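Local coordinates for protein beta-N-acetylhexosaminidase (Thermotoga neapolitana, PDB 5BZA) that probably hydrolyses terminal non-reducing N-acetyl-D-hexosamine residues from N-acetyl-beta-D-hexosaminides, as a member of glycoside hydrolase family 3, at residues V328-I333 / V455-Q460; L349-N354 / F401-N406; V405-N410 / P433-F438; R424-I429 / S443-H448; I429-F434 / H448-I453. All coordinates share one frame; numbering follows the deposited sequence.

Contact 1: residues V328-I333 / V455-Q460; sequences VAERAI and VYKSFQ
Two helices, 323-331 and 452-463, pack together where Lys-457 of the second lies over Ala-329 and Glu-330 of the first. The aliphatic part of the lysine does the apolar work: its CG sits 4.0 Å from Ala-329 CB, and its CD 3.9 Å from Glu-330 CB. A bend at chi2 (-60°) keeps the Lys-457 chain along the neighbouring helix before it runs out to the ammonium group. There NZ forms a salt bridge with Glu-330 OE1 at 3.2 Å, approaching from above the carboxylate plane. Gln-460 OE1 takes a second bond from Lys-457 NZ at 2.8 Å, and Asp-47 supplies another salt bridge. Were Lys-457 an alanine, Glu-330 and Asp-47 would probably lose their shared positive mate and a gap would open beside Ala-329. Next to the lysine, Ile-333, just past the helix, pushes CD1 against the backbone of the other helix, 3.3 Å from Ser-458 N. The side chain of Glu-330, which with Glu-327 belongs to a zinc site of this protein, comes about 3 Å from a bound cadmium ion. The whole is a helix-helix interface in which one lysine supplies both apolar packing and the salt bridge.

Contact 2: residues L349-N354 / F401-N406; sequences LLVPSN and FDFVVN
Leu-349 to Pro-352 and Phe-401 to Val-404 run as neighbouring parallel strands, 13° apart in direction, joined by two fairly straight bonds: Leu-350 N to Phe-401 O at 2.9 Å and Phe-403 N to Leu-350 O at 3.0 Å. Leu-350 thus uses both its N-H and its carbonyl on the same neighbour, as regular parallel pairing requires. On the face carrying Leu-349 and Phe-401, these two side chains lie side by side and point the same way, with Leu-349 CD2 3.7 Å from Phe-401 CD2. The same methyl reaches the edge of the Phe-403 ring, 3.9 Å from CE2. Phe-403 has CG anti to its carbonyl carbon (chi1 -71°), which lays the ring alongside Val-351, whose CG2 is 4.0 Å from Phe-403 CD2. On this same face Phe-428 stacks on Phe-403, and helix 364-377 lies over Leu-349 and Phe-403. Asp-402 points to the opposite face, where His-417 holds its OD2.

Pro-352 ends the pairing. Having no N-H, it sets CD 3.2 Å from Phe-403 O, and that carbonyl is bonded instead by the hydroxyl of Tyr-386. The proline ring crosses Phe-403 at about a right angle and puts CG 3.6 Å from Val-405 CG2. Loss of the proline ring to an alanine is likely to open a gap between Val-405 and Phe-403, leaving both less firmly packed. Apart from the two backbone bonds, cohesion between the strands is almost wholly apolar, and the buried carboxylate depends on a partner from elsewhere.

Contact 3: residues V405-N410 / P433-F438; sequences VNASKN and PFDAKF
Asp-435 and Ser-408 both set their first side-chain bond anti to their own carbonyl carbon (chi1 -59° and -64°), so that the carboxylate of one meets the hydroxyl of the other between the loops. Ser-408 OG donates to Asp-435 OD1 at 3.1 Å, meeting it on the anti side and 30° out of the carboxylate plane. The second oxygen faces the backbone: Ala-407 N points almost straight at Asp-435 OD2, but the 3.4 Å separation makes that bond weak. Each carboxylate oxygen is therefore tied to a different residue of one loop, which would tend to limit the rotation of the group, though one of the two bonds is weak. The methyl of Ala-407 rests beside it, with CB 4.1 Å from Asp-435 CG.

The loop being held is a type I beta turn from Asn-406 to Lys-409, placed between strand 399-404 and helix 411-418; Asn-410, next along, is the N-cap of that helix and accepts from Val-413 N. Facing it is a short 3-10 segment, residues 433-437, in the loop that follows strand 425-429. Its repeating bonds include Phe-438 N to Asp-435 O at 2.9 Å. The ring of Phe-438 has Asp-435 CA at its edge and Lys-437 CG over one face. Ser-408 OG stands obliquely beside the ring, at a spacing so short that its detail is doubtful. Across the dimer, Pro-433 packs on Leu-82 of the second subunit, and Phe-434 on Ser-120 of the same subunit.

Contact 4: residues R424-I429 / S443-H448; sequences RTIYFI and SVVITH. With CD (cadmium ion), chain M.
Phe-428 and Val-445 stand side by side on one face of the sheet and point the same way, with Val-445 CG1 4.0 Å from Phe-428 CD2. Ile-426 shares that face and brings CG2 to 4.2 Å from Val-445 CG2. Ile-429 and Val-444 meet on the opposite face, their chains crossing obliquely; Ile-429 CD1 comes to 3.4 Å from Val-444 CG1, tighter than usual for two methyls. The chi2 of Ile-429, 98°, is away from a staggered value, consistent with a squeezed fit. Tyr-427, on this same face, presents the edge of its ring to Ser-443 O, has Thr-425 CG2 over one face, and sends its hydroxyl to His-417 O.

The parallel backbones are closely joined. Val-445 N reaches Tyr-427 O at 2.7 Å, and Ile-429 N takes Val-445 O at 2.8 Å; a longer bond, Thr-447 N to Ile-429 O at 3.3 Å, extends the pairing beyond the second strand. At the other end a water bridges Thr-425 O and Ser-443 N. Past Thr-447 the chain turns to His-448, a cadmium ligand with Ile-446 CG2 over one ring face.

Strand 425-429 has strand 399-404 on its other side, and strand 443-446 has the short antiparallel strand 334-335. Helix 452-463 covers the face of Phe-428 and Val-445 with Ser-458 and Leu-462.

Contact 5: residues I429-F434 / H448-I453; sequences IIRNPF and HSTKPI. With CD (cadmium ion), chain M.
Thr-450 presses its methyl into the angle between Ile-430 and Arg-431. With OG1 between its backbone N and carbonyl carbon (chi1 54°), the methyl faces the other loop while the hydroxyl is left to bond Asp-366. Thr-450 CG2 lies 3.6 Å from Arg-431 CG. Ile-430 likewise holds CG1 between its backbone N and carbonyl carbon (chi1 64°), which brings Ile-430 CG1 to 4.1 Å from Thr-450 CG2. The isoleucine crosses the threonine at about a right angle, and helix 364-377 adds Tyr-367 against all three side chains. The backbones come close without bonding: Ile-430 O and Ser-449 O, two acceptors, are 3.3 Å apart.

These loops leave the C-terminal ends of the parallel strands 425-429 and 443-446, and the second leads into helix 452-463. Ser-449 starts that passage with an ST turn, its OG accepting from Lys-451 N at 3.0 Å, right before the helix, where Lys-451 is the N-cap residue. The same hydroxyl also bonds Pro-79 O of the second subunit.

His-448 turns its CG anti to its carbonyl carbon (chi1 -60°), and the imidazole comes beside Pro-433, with CD2 4.2 Å from Pro-433 CB. A cadmium ion lies in the ring plane at NE2, at a rather long 2.7 Å; His-448, Glu-334 and Lys-86 are zinc-site residues of this protein. The other nitrogen, ND1, is bonded to Ala-332 O, which is likely to limit the rotation of the ring; Lys-86 of the second subunit packs against it.

In the fold
All five contacts lie in the C-terminal part of the chain, away from the eight-stranded parallel sheet. Contact 1 joins helix 323-331 to helix 452-463, and the other four are nested in the loop it closes. Contact 2 closes before contacts 4 and 5 open, whereas contacts 3 and 4 cross along the chain, as do 4 and 5. Contacts 2 and 4, with centres about 10 Å apart, belong to one mixed sheet in which strands 399-404 and 425-429 are neighbours. Contacts 3 and 5 tie together loops beyond the strand ends. Phe-459 touches the rings of contact 2, linking helix and sheet. Contacts 1, 3, 4 and 5 also meet the second subunit, so this domain contributes to the dimer interface.

Contact 1: residues V328-I333 / V455-Q460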
# COMPACT_ATOMS: atom_id res chain seq x y z
N VAL B 328 9.94 -1.80 16.31
CA VAL B 328 11.33 -1.86 15.88
C VAL B 328 11.89 -0.46 16.02
O VAL B 328 12.98 -0.28 16.60
CB VAL B 328 11.44 -2.38 14.40
CG1 VAL B 328 12.78 -2.06 13.75
CG2 VAL B 328 11.15 -3.88 14.35
N ALA B 329 11.11 0.52 15.55
CA ALA B 329 11.58 1.89 15.52
C ALA B 329 11.85 2.29 16.94
O ALA B 329 12.87 2.93 17.25
CB ALA B 329 10.55 2.82 14.86
N GLU B 330 10.98 1.82 17.84
CA GLU B 330 11.10 2.19 19.25
C GLU B 330 12.40 1.60 19.86
O GLU B 330 13.08 2.26 20.63
CB GLU B 330 9.83 1.75 20.02
CG GLU B 330 9.88 1.95 21.52
CD GLU B 330 8.50 1.94 22.24
OE1 GLU B 330 7.37 1.96 21.62
OE2 GLU B 330 8.55 1.90 23.49
N ARG B 331 12.74 0.37 19.51
CA ARG B 331 13.78 -0.32 20.24
C ARG B 331 15.20 0.04 19.69
O ARG B 331 16.21 -0.16 20.34
CB ARG B 331 13.47 -1.82 20.18
CG ARG B 331 12.44 -2.19 21.24
CD ARG B 331 11.53 -3.33 20.89
NE ARG B 331 12.01 -4.63 21.31
CZ ARG B 331 11.29 -5.54 21.95
NH1 ARG B 331 10.02 -5.32 22.26
NH2 ARG B 331 11.85 -6.69 22.28
N ALA B 332 15.26 0.64 18.50
CA ALA B 332 16.54 0.98 17.90
C ALA B 332 17.01 2.38 18.28
O ALA B 332 18.01 2.89 17.74
CB ALA B 332 16.46 0.86 16.40
N ILE B 333 16.35 2.99 19.26
CA ILE B 333 16.74 4.34 19.60
C ILE B 333 17.67 4.36 20.81
O ILE B 333 17.45 3.67 21.80
CB ILE B 333 15.48 5.22 19.83
CG1 ILE B 333 15.12 5.83 18.47
CG2 ILE B 333 15.72 6.32 20.87
CD1 ILE B 333 13.81 6.15 18.37
N VAL B 455 11.96 8.98 13.90
CA VAL B 455 12.02 10.33 14.43
C VAL B 455 10.94 10.53 15.52
O VAL B 455 11.22 10.98 16.63
CB VAL B 455 11.86 11.31 13.29
CG1 VAL B 455 11.83 12.75 13.79
CG2 VAL B 455 12.97 11.09 12.29
N TYR B 456 9.71 10.12 15.19
CA TYR B 456 8.56 10.15 16.11
C TYR B 456 8.95 9.43 17.40
O TYR B 456 8.82 9.98 18.52
CB TYR B 456 7.36 9.47 15.42
CG TYR B 456 6.11 9.21 16.24
CD1 TYR B 456 6.03 8.13 17.11
CD2 TYR B 456 4.99 10.01 16.07
CE1 TYR B 456 4.87 7.87 17.83
CE2 TYR B 456 3.80 9.76 16.77
CZ TYR B 456 3.75 8.68 17.65
OH TYR B 456 2.59 8.44 18.33
N LYS B 457 9.52 8.24 17.25
CA LYS B 457 9.90 7.49 18.44
C LYS B 457 11.05 8.17 19.20
O LYS B 457 11.11 8.09 20.44
CB LYS B 457 10.30 6.06 18.07
CG LYS B 457 9.11 5.18 17.77
CD LYS B 457 8.18 5.08 18.99
CE LYS B 457 6.84 4.46 18.65
NZ LYS B 457 6.01 4.24 19.87
N SER B 458 11.93 8.87 18.49
CA SER B 458 13.05 9.54 19.16
C SER B 458 12.50 10.70 20.00
O SER B 458 12.96 10.90 21.14
CB SER B 458 14.12 9.99 18.15
OG SER B 458 13.86 11.25 17.56
N PHE B 459 11.48 11.41 19.49
CA PHE B 459 10.88 12.48 20.30
C PHE B 459 10.20 11.88 21.52
O PHE B 459 10.30 12.42 22.64
CB PHE B 459 9.90 13.32 19.47
CG PHE B 459 10.54 14.04 18.33
CD1 PHE B 459 11.83 14.55 18.46
CD2 PHE B 459 9.89 14.19 17.13
CE1 PHE B 459 12.44 15.20 17.41
CE2 PHE B 459 10.49 14.85 16.07
CZ PHE B 459 11.77 15.36 16.21
N GLN B 460 9.51 10.75 21.33
CA GLN B 460 8.85 10.09 22.46
C GLN B 460 9.83 9.70 23.55
O GLN B 460 9.58 9.91 24.76
CB GLN B 460 8.11 8.84 22.00
CG GLN B 460 6.71 9.09 21.43
CD GLN B 460 5.92 7.80 21.26
OE1 GLN B 460 6.49 6.74 21.03
NE2 GLN B 460 4.58 7.90 21.37

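Contact 2: residues L349-N354 / F401-N406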
# COMPACT_ATOMS: atom_id res chain seq x y z
N LEU B 349 14.85 23.96 14.43
CA LEU B 349 15.09 22.68 13.78
C LEU B 349 16.04 22.84 12.63
O LEU B 349 15.78 23.61 11.68
CB LEU B 349 13.80 22.07 13.23
CG LEU B 349 12.65 21.65 14.17
CD1 LEU B 349 11.49 21.09 13.34
CD2 LEU B 349 13.12 20.63 15.21
N LEU B 350 17.12 22.07 12.67
CA LEU B 350 18.09 22.10 11.60
C LEU B 350 17.91 20.81 10.86
O LEU B 350 18.15 19.73 11.42
CB LEU B 350 19.53 22.24 12.13
CG LEU B 350 19.88 23.57 12.79
CD1 LEU B 350 21.34 23.63 13.30
CD2 LEU B 350 19.62 24.68 11.79
N VAL B 351 17.47 20.91 9.62
CA VAL B 351 17.07 19.72 8.90
C VAL B 351 17.79 19.65 7.58
O VAL B 351 17.78 20.64 6.85
CB VAL B 351 15.52 19.69 8.67
CG1 VAL B 351 15.14 18.52 7.78
CG2 VAL B 351 14.76 19.66 10.02
N PRO B 352 18.42 18.49 7.25
CA PRO B 352 19.09 18.28 5.95
C PRO B 352 18.21 18.77 4.81
O PRO B 352 17.01 18.52 4.82
CB PRO B 352 19.28 16.76 5.89
CG PRO B 352 19.43 16.37 7.33
CD PRO B 352 18.57 17.33 8.14
N SER B 353 18.82 19.45 3.85
CA SER B 353 18.13 20.13 2.76
C SER B 353 17.36 19.30 1.76
O SER B 353 16.52 19.86 1.05
CB SER B 353 19.13 20.97 1.97
OG SER B 353 18.49 21.60 0.87
N ASN B 354 17.61 17.99 1.67
CA ASN B 354 16.82 17.18 0.72
C ASN B 354 17.00 17.64 -0.74
O ASN B 354 16.27 18.53 -1.21
CB ASN B 354 15.32 17.21 1.08
CG ASN B 354 14.41 16.64 -0.03
OD1 ASN B 354 14.82 15.80 -0.84
ND2 ASN B 354 13.17 17.14 -0.08
N PHE B 401 17.67 21.44 17.66
CA PHE B 401 17.71 20.04 17.26
C PHE B 401 18.49 19.98 15.97
O PHE B 401 17.99 20.42 14.93
CB PHE B 401 16.31 19.44 17.00
CG PHE B 401 15.48 19.21 18.24
CD1 PHE B 401 15.99 19.44 19.51
CD2 PHE B 401 14.20 18.68 18.13
CE1 PHE B 401 15.23 19.21 20.64
CE2 PHE B 401 13.41 18.43 19.28
CZ PHE B 401 13.93 18.69 20.53
N ASP B 402 19.70 19.41 16.02
CA ASP B 402 20.48 19.25 14.79
C ASP B 402 20.26 17.82 14.28
O ASP B 402 20.62 16.83 14.93
CB ASP B 402 21.97 19.58 15.05
CG ASP B 402 22.88 19.32 13.82
OD1 ASP B 402 22.37 19.20 12.67
OD2 ASP B 402 24.13 19.31 14.02
N PHE B 403 19.64 17.72 13.12
CA PHE B 403 19.39 16.41 12.53
C PHE B 403 20.55 16.09 11.62
O PHE B 403 20.62 16.50 10.44
CB PHE B 403 18.04 16.38 11.81
CG PHE B 403 16.87 16.41 12.75
CD1 PHE B 403 16.42 15.24 13.34
CD2 PHE B 403 16.31 17.61 13.13
CE1 PHE B 403 15.37 15.26 14.24
CE2 PHE B 403 15.26 17.64 14.04
CZ PHE B 403 14.79 16.46 14.59
N VAL B 404 21.48 15.36 12.20
CA VAL B 404 22.81 15.20 11.63
C VAL B 404 22.87 14.11 10.56
O VAL B 404 22.51 12.96 10.80
CB VAL B 404 23.80 14.88 12.72
CG1 VAL B 404 25.19 14.76 12.11
CG2 VAL B 404 23.73 15.93 13.85
N VAL B 405 23.38 14.50 9.40
CA VAL B 405 23.69 13.61 8.28
C VAL B 405 25.16 13.89 7.85
O VAL B 405 25.58 15.06 7.84
CB VAL B 405 22.70 13.82 7.13
CG1 VAL B 405 23.16 13.14 5.86
CG2 VAL B 405 21.30 13.32 7.55
N ASN B 406 25.94 12.81 7.65
CA ASN B 406 27.36 12.81 7.17
C ASN B 406 28.23 13.92 7.80
O ASN B 406 28.83 14.78 7.13
CB ASN B 406 27.45 12.81 5.62
CG ASN B 406 27.39 14.21 5.01
OD1 ASN B 406 26.58 15.03 5.44
ND2 ASN B 406 28.28 14.51 4.06

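Contact 3: residues V405-N410 / P433-F438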
# COMPACT_ATOMS: atom_id res chain seq x y z
N VAL B 405 23.38 14.50 9.40
CA VAL B 405 23.69 13.61 8.28
C VAL B 405 25.16 13.89 7.85
O VAL B 405 25.58 15.06 7.84
CB VAL B 405 22.70 13.82 7.13
CG1 VAL B 405 23.16 13.14 5.86
CG2 VAL B 405 21.30 13.32 7.55
N ASN B 406 25.94 12.81 7.65
CA ASN B 406 27.36 12.81 7.17
C ASN B 406 28.23 13.92 7.80
O ASN B 406 28.83 14.78 7.13
CB ASN B 406 27.45 12.81 5.62
CG ASN B 406 27.39 14.21 5.01
OD1 ASN B 406 26.58 15.03 5.44
ND2 ASN B 406 28.28 14.51 4.06
N ALA B 407 28.32 13.89 9.13
CA ALA B 407 29.05 14.92 9.86
C ALA B 407 30.55 14.75 9.63
O ALA B 407 31.34 15.67 9.85
CB ALA B 407 28.71 14.85 11.35
N SER B 408 30.94 13.56 9.18
CA SER B 408 32.34 13.17 9.07
C SER B 408 32.95 13.42 7.69
O SER B 408 34.05 12.93 7.42
CB SER B 408 32.49 11.68 9.42
OG SER B 408 32.13 11.46 10.77
N LYS B 409 32.27 14.19 6.84
CA LYS B 409 32.72 14.34 5.46
C LYS B 409 34.13 14.94 5.45
O LYS B 409 35.06 14.45 4.80
CB LYS B 409 31.81 15.26 4.66
CG LYS B 409 32.30 15.52 3.25
CD LYS B 409 31.46 16.57 2.54
CE LYS B 409 32.06 16.89 1.16
NZ LYS B 409 31.26 17.91 0.42
N ASN B 410 34.27 16.01 6.22
CA ASN B 410 35.52 16.71 6.39
C ASN B 410 35.48 17.46 7.72
O ASN B 410 34.50 17.35 8.46
CB ASN B 410 35.76 17.67 5.20
CG ASN B 410 34.70 18.77 5.10
OD1 ASN B 410 34.34 19.41 6.09
ND2 ASN B 410 34.20 18.99 3.89
N PRO B 433 25.54 5.96 11.98
CA PRO B 433 25.64 6.09 13.44
C PRO B 433 27.10 6.29 13.91
O PRO B 433 27.33 6.63 15.08
CB PRO B 433 25.04 4.78 13.96
CG PRO B 433 25.33 3.81 12.90
CD PRO B 433 25.17 4.59 11.59
N PHE B 434 28.06 6.07 13.02
CA PHE B 434 29.47 6.26 13.34
C PHE B 434 29.77 7.71 13.66
O PHE B 434 30.67 8.01 14.48
CB PHE B 434 30.34 5.78 12.17
CG PHE B 434 30.45 4.28 12.06
CD1 PHE B 434 30.51 3.50 13.20
CD2 PHE B 434 30.46 3.66 10.82
CE1 PHE B 434 30.62 2.12 13.11
CE2 PHE B 434 30.56 2.27 10.71
CZ PHE B 434 30.64 1.50 11.86
N ASP B 435 28.97 8.62 13.09
CA ASP B 435 29.13 10.04 13.42
C ASP B 435 29.01 10.26 14.92
O ASP B 435 29.58 11.20 15.44
CB ASP B 435 28.08 10.92 12.72
CG ASP B 435 28.10 10.81 11.19
OD1 ASP B 435 29.17 10.54 10.60
OD2 ASP B 435 27.03 11.04 10.58
N ALA B 436 28.34 9.35 15.62
CA ALA B 436 28.17 9.56 17.05
C ALA B 436 29.49 9.73 17.80
O ALA B 436 29.56 10.54 18.74
CB ALA B 436 27.37 8.41 17.67
N LYS B 437 30.54 9.03 17.36
CA LYS B 437 31.86 9.16 18.01
C LYS B 437 32.34 10.63 18.06
O LYS B 437 33.04 11.02 18.98
CB LYS B 437 32.91 8.25 17.36
CG LYS B 437 33.51 8.71 16.05
CD LYS B 437 34.47 7.64 15.49
CE LYS B 437 33.99 6.21 15.82
NZ LYS B 437 34.69 5.13 15.05
N PHE B 438 31.98 11.40 17.04
CA PHE B 438 32.46 12.77 16.87
C PHE B 438 31.69 13.84 17.66
O PHE B 438 31.84 15.03 17.40
CB PHE B 438 32.47 13.14 15.38
CG PHE B 438 33.30 12.21 14.54
CD1 PHE B 438 34.69 12.38 14.46
CD2 PHE B 438 32.72 11.16 13.82
CE1 PHE B 438 35.48 11.53 13.70
CE2 PHE B 438 33.52 10.30 13.05
CZ PHE B 438 34.89 10.49 12.99

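Contact 4: residues R424-I429 / S443-H448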
# COMPACT_ATOMS: atom_id res chain seq x y z
N ARG B 424 22.52 23.55 24.68
CA ARG B 424 21.12 23.59 24.32
C ARG B 424 20.93 23.04 22.90
O ARG B 424 19.96 23.38 22.19
CB ARG B 424 20.60 25.01 24.49
CG ARG B 424 21.45 26.07 23.82
CD ARG B 424 21.02 27.48 24.22
NE ARG B 424 21.84 28.48 23.54
CZ ARG B 424 23.01 28.94 23.99
NH1 ARG B 424 23.47 28.51 25.16
NH2 ARG B 424 23.69 29.83 23.27
N THR B 425 21.84 22.14 22.50
CA THR B 425 21.71 21.51 21.20
C THR B 425 21.60 20.02 21.43
O THR B 425 22.29 19.46 22.27
CB THR B 425 22.88 21.80 20.26
OG1 THR B 425 22.93 23.20 20.01
CG2 THR B 425 22.69 21.06 18.93
N ILE B 426 20.66 19.39 20.72
CA ILE B 426 20.52 17.94 20.74
C ILE B 426 20.82 17.46 19.35
O ILE B 426 20.25 17.96 18.37
CB ILE B 426 19.12 17.50 21.19
CG1 ILE B 426 18.79 18.14 22.55
CG2 ILE B 426 19.07 15.98 21.34
CD1 ILE B 426 17.49 17.66 23.15
N TYR B 427 21.75 16.49 19.29
CA TYR B 427 22.18 15.93 18.03
C TYR B 427 21.40 14.66 17.76
O TYR B 427 21.45 13.70 18.54
CB TYR B 427 23.69 15.64 18.03
CG TYR B 427 24.49 16.91 18.09
CD1 TYR B 427 24.74 17.62 16.93
CD2 TYR B 427 24.95 17.42 19.30
CE1 TYR B 427 25.42 18.80 16.96
CE2 TYR B 427 25.66 18.62 19.35
CZ TYR B 427 25.89 19.30 18.17
OH TYR B 427 26.59 20.49 18.18
N PHE B 428 20.68 14.67 16.64
CA PHE B 428 19.97 13.48 16.22
C PHE B 428 20.77 12.85 15.11
O PHE B 428 20.79 13.36 13.98
CB PHE B 428 18.52 13.82 15.75
CG PHE B 428 17.61 14.30 16.86
CD1 PHE B 428 17.69 15.61 17.33
CD2 PHE B 428 16.64 13.45 17.40
CE1 PHE B 428 16.82 16.07 18.35
CE2 PHE B 428 15.77 13.91 18.43
CZ PHE B 428 15.87 15.20 18.90
N ILE B 429 21.45 11.75 15.41
CA ILE B 429 22.24 11.11 14.37
C ILE B 429 21.38 10.08 13.67
O ILE B 429 21.10 9.02 14.21
CB ILE B 429 23.57 10.48 14.90
CG1 ILE B 429 24.61 11.59 15.10
CG2 ILE B 429 24.19 9.62 13.80
CD1 ILE B 429 24.76 12.11 16.51
N SER B 443 24.83 16.21 23.93
CA SER B 443 23.53 15.52 23.98
C SER B 443 23.24 14.86 22.65
O SER B 443 23.06 15.51 21.61
CB SER B 443 22.44 16.50 24.35
OG SER B 443 22.50 16.74 25.74
N VAL B 444 23.16 13.54 22.68
CA VAL B 444 23.11 12.84 21.42
C VAL B 444 22.00 11.79 21.47
O VAL B 444 21.87 11.05 22.46
CB VAL B 444 24.46 12.16 21.11
CG1 VAL B 444 24.36 11.34 19.84
CG2 VAL B 444 25.59 13.22 20.97
N VAL B 445 21.21 11.75 20.40
CA VAL B 445 20.19 10.71 20.20
C VAL B 445 20.50 9.97 18.89
O VAL B 445 20.75 10.62 17.86
CB VAL B 445 18.74 11.31 20.13
CG1 VAL B 445 17.73 10.27 19.63
CG2 VAL B 445 18.30 11.82 21.48
N ILE B 446 20.55 8.64 18.92
CA ILE B 446 20.78 7.87 17.68
C ILE B 446 19.52 7.08 17.29
O ILE B 446 18.97 6.35 18.12
CB ILE B 446 21.97 6.87 17.80
CG1 ILE B 446 23.22 7.54 18.40
CG2 ILE B 446 22.29 6.27 16.43
CD1 ILE B 446 24.33 6.56 18.71
N THR B 447 19.07 7.24 16.04
CA THR B 447 17.81 6.62 15.61
C THR B 447 17.97 5.37 14.76
O THR B 447 17.07 4.54 14.72
CB THR B 447 16.92 7.61 14.82
OG1 THR B 447 17.60 8.05 13.62
CG2 THR B 447 16.54 8.78 15.68
N HIS B 448 19.10 5.29 14.06
CA HIS B 448 19.42 4.25 13.09
C HIS B 448 18.54 4.29 11.84
O HIS B 448 18.56 3.35 11.04
CB HIS B 448 19.37 2.85 13.72
CG HIS B 448 20.32 2.66 14.86
ND1 HIS B 448 19.92 2.71 16.18
CD2 HIS B 448 21.67 2.49 14.88
CE1 HIS B 448 20.98 2.52 16.96
NE2 HIS B 448 22.04 2.40 16.20
CD CD M . 24.55 1.87 17.09
O HOH W 1 24.93 18.87 23.21

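Contact 5: residues I429-F434 / H448-I453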
# COMPACT_ATOMS: atom_id res chain seq x y z
N ILE B 429 21.45 11.75 15.41
CA ILE B 429 22.24 11.11 14.37
C ILE B 429 21.38 10.08 13.67
O ILE B 429 21.10 9.02 14.21
CB ILE B 429 23.57 10.48 14.90
CG1 ILE B 429 24.61 11.59 15.10
CG2 ILE B 429 24.19 9.62 13.80
CD1 ILE B 429 24.76 12.11 16.51
N ILE B 430 20.94 10.43 12.47
CA ILE B 430 19.86 9.70 11.84
C ILE B 430 20.24 8.81 10.66
O ILE B 430 19.41 8.05 10.18
CB ILE B 430 18.74 10.67 11.40
CG1 ILE B 430 19.21 11.64 10.32
CG2 ILE B 430 18.18 11.39 12.61
CD1 ILE B 430 18.06 12.50 9.77
N ARG B 431 21.46 8.95 10.14
CA ARG B 431 21.95 8.03 9.12
C ARG B 431 23.10 7.21 9.66
O ARG B 431 22.89 6.19 10.31
CB ARG B 431 22.40 8.76 7.87
CG ARG B 431 21.27 9.23 7.06
CD ARG B 431 21.64 9.18 5.63
NE ARG B 431 22.02 7.80 5.32
CZ ARG B 431 22.03 7.29 4.10
NH1 ARG B 431 21.65 8.04 3.06
NH2 ARG B 431 22.42 6.04 3.91
N ASN B 432 24.32 7.64 9.34
CA ASN B 432 25.53 6.95 9.73
C ASN B 432 25.78 7.05 11.23
O ASN B 432 26.22 8.09 11.72
CB ASN B 432 26.70 7.53 8.93
CG ASN B 432 28.01 6.81 9.19
OD1 ASN B 432 28.03 5.69 9.73
ND2 ASN B 432 29.12 7.41 8.73
N PRO B 433 25.54 5.96 11.98
CA PRO B 433 25.64 6.09 13.44
C PRO B 433 27.10 6.29 13.91
O PRO B 433 27.33 6.63 15.08
CB PRO B 433 25.04 4.78 13.96
CG PRO B 433 25.33 3.81 12.90
CD PRO B 433 25.17 4.59 11.59
N PHE B 434 28.06 6.07 13.02
CA PHE B 434 29.47 6.26 13.34
C PHE B 434 29.77 7.71 13.66
O PHE B 434 30.67 8.01 14.48
CB PHE B 434 30.34 5.78 12.17
CG PHE B 434 30.45 4.28 12.06
CD1 PHE B 434 30.51 3.50 13.20
CD2 PHE B 434 30.46 3.66 10.82
CE1 PHE B 434 30.62 2.12 13.11
CE2 PHE B 434 30.56 2.27 10.71
CZ PHE B 434 30.64 1.50 11.86
N HIS B 448 19.10 5.29 14.06
CA HIS B 448 19.42 4.25 13.09
C HIS B 448 18.54 4.29 11.84
O HIS B 448 18.56 3.35 11.04
CB HIS B 448 19.37 2.85 13.72
CG HIS B 448 20.32 2.66 14.86
ND1 HIS B 448 19.92 2.71 16.18
CD2 HIS B 448 21.67 2.49 14.88
CE1 HIS B 448 20.98 2.52 16.96
NE2 HIS B 448 22.04 2.40 16.20
N SER B 449 17.83 5.40 11.65
CA SER B 449 16.93 5.53 10.52
C SER B 449 16.46 6.98 10.28
O SER B 449 16.30 7.75 11.21
CB SER B 449 15.69 4.64 10.73
OG SER B 449 14.82 4.79 9.62
N THR B 450 16.23 7.32 9.01
CA THR B 450 15.67 8.61 8.68
C THR B 450 14.12 8.58 8.70
O THR B 450 13.47 9.58 8.44
CB THR B 450 16.16 9.07 7.30
OG1 THR B 450 15.87 8.04 6.34
CG2 THR B 450 17.70 9.30 7.31
N LYS B 451 13.53 7.42 8.97
CA LYS B 451 12.07 7.27 8.85
C LYS B 451 11.25 8.04 9.87
O LYS B 451 11.62 8.14 11.06
CB LYS B 451 11.64 5.80 8.94
CG LYS B 451 12.08 4.97 7.82
CD LYS B 451 11.85 5.64 6.49
CE LYS B 451 12.13 4.65 5.41
NZ LYS B 451 12.26 5.24 4.06
N PRO B 452 10.10 8.59 9.41
CA PRO B 452 9.17 9.31 10.28
C PRO B 452 8.86 8.54 11.54
O PRO B 452 8.94 9.13 12.62
CB PRO B 452 7.91 9.47 9.41
CG PRO B 452 8.45 9.59 8.02
CD PRO B 452 9.73 8.70 7.98
N ILE B 453 8.57 7.25 11.44
CA ILE B 453 8.23 6.54 12.65
C ILE B 453 9.40 6.57 13.64
O ILE B 453 9.17 6.66 14.85
CB ILE B 453 7.80 5.06 12.38
CG1 ILE B 453 7.41 4.38 13.70
CG2 ILE B 453 8.91 4.25 11.70
CD1 ILE B 453 6.30 5.08 14.47
CD CD M . 24.55 1.87 17.09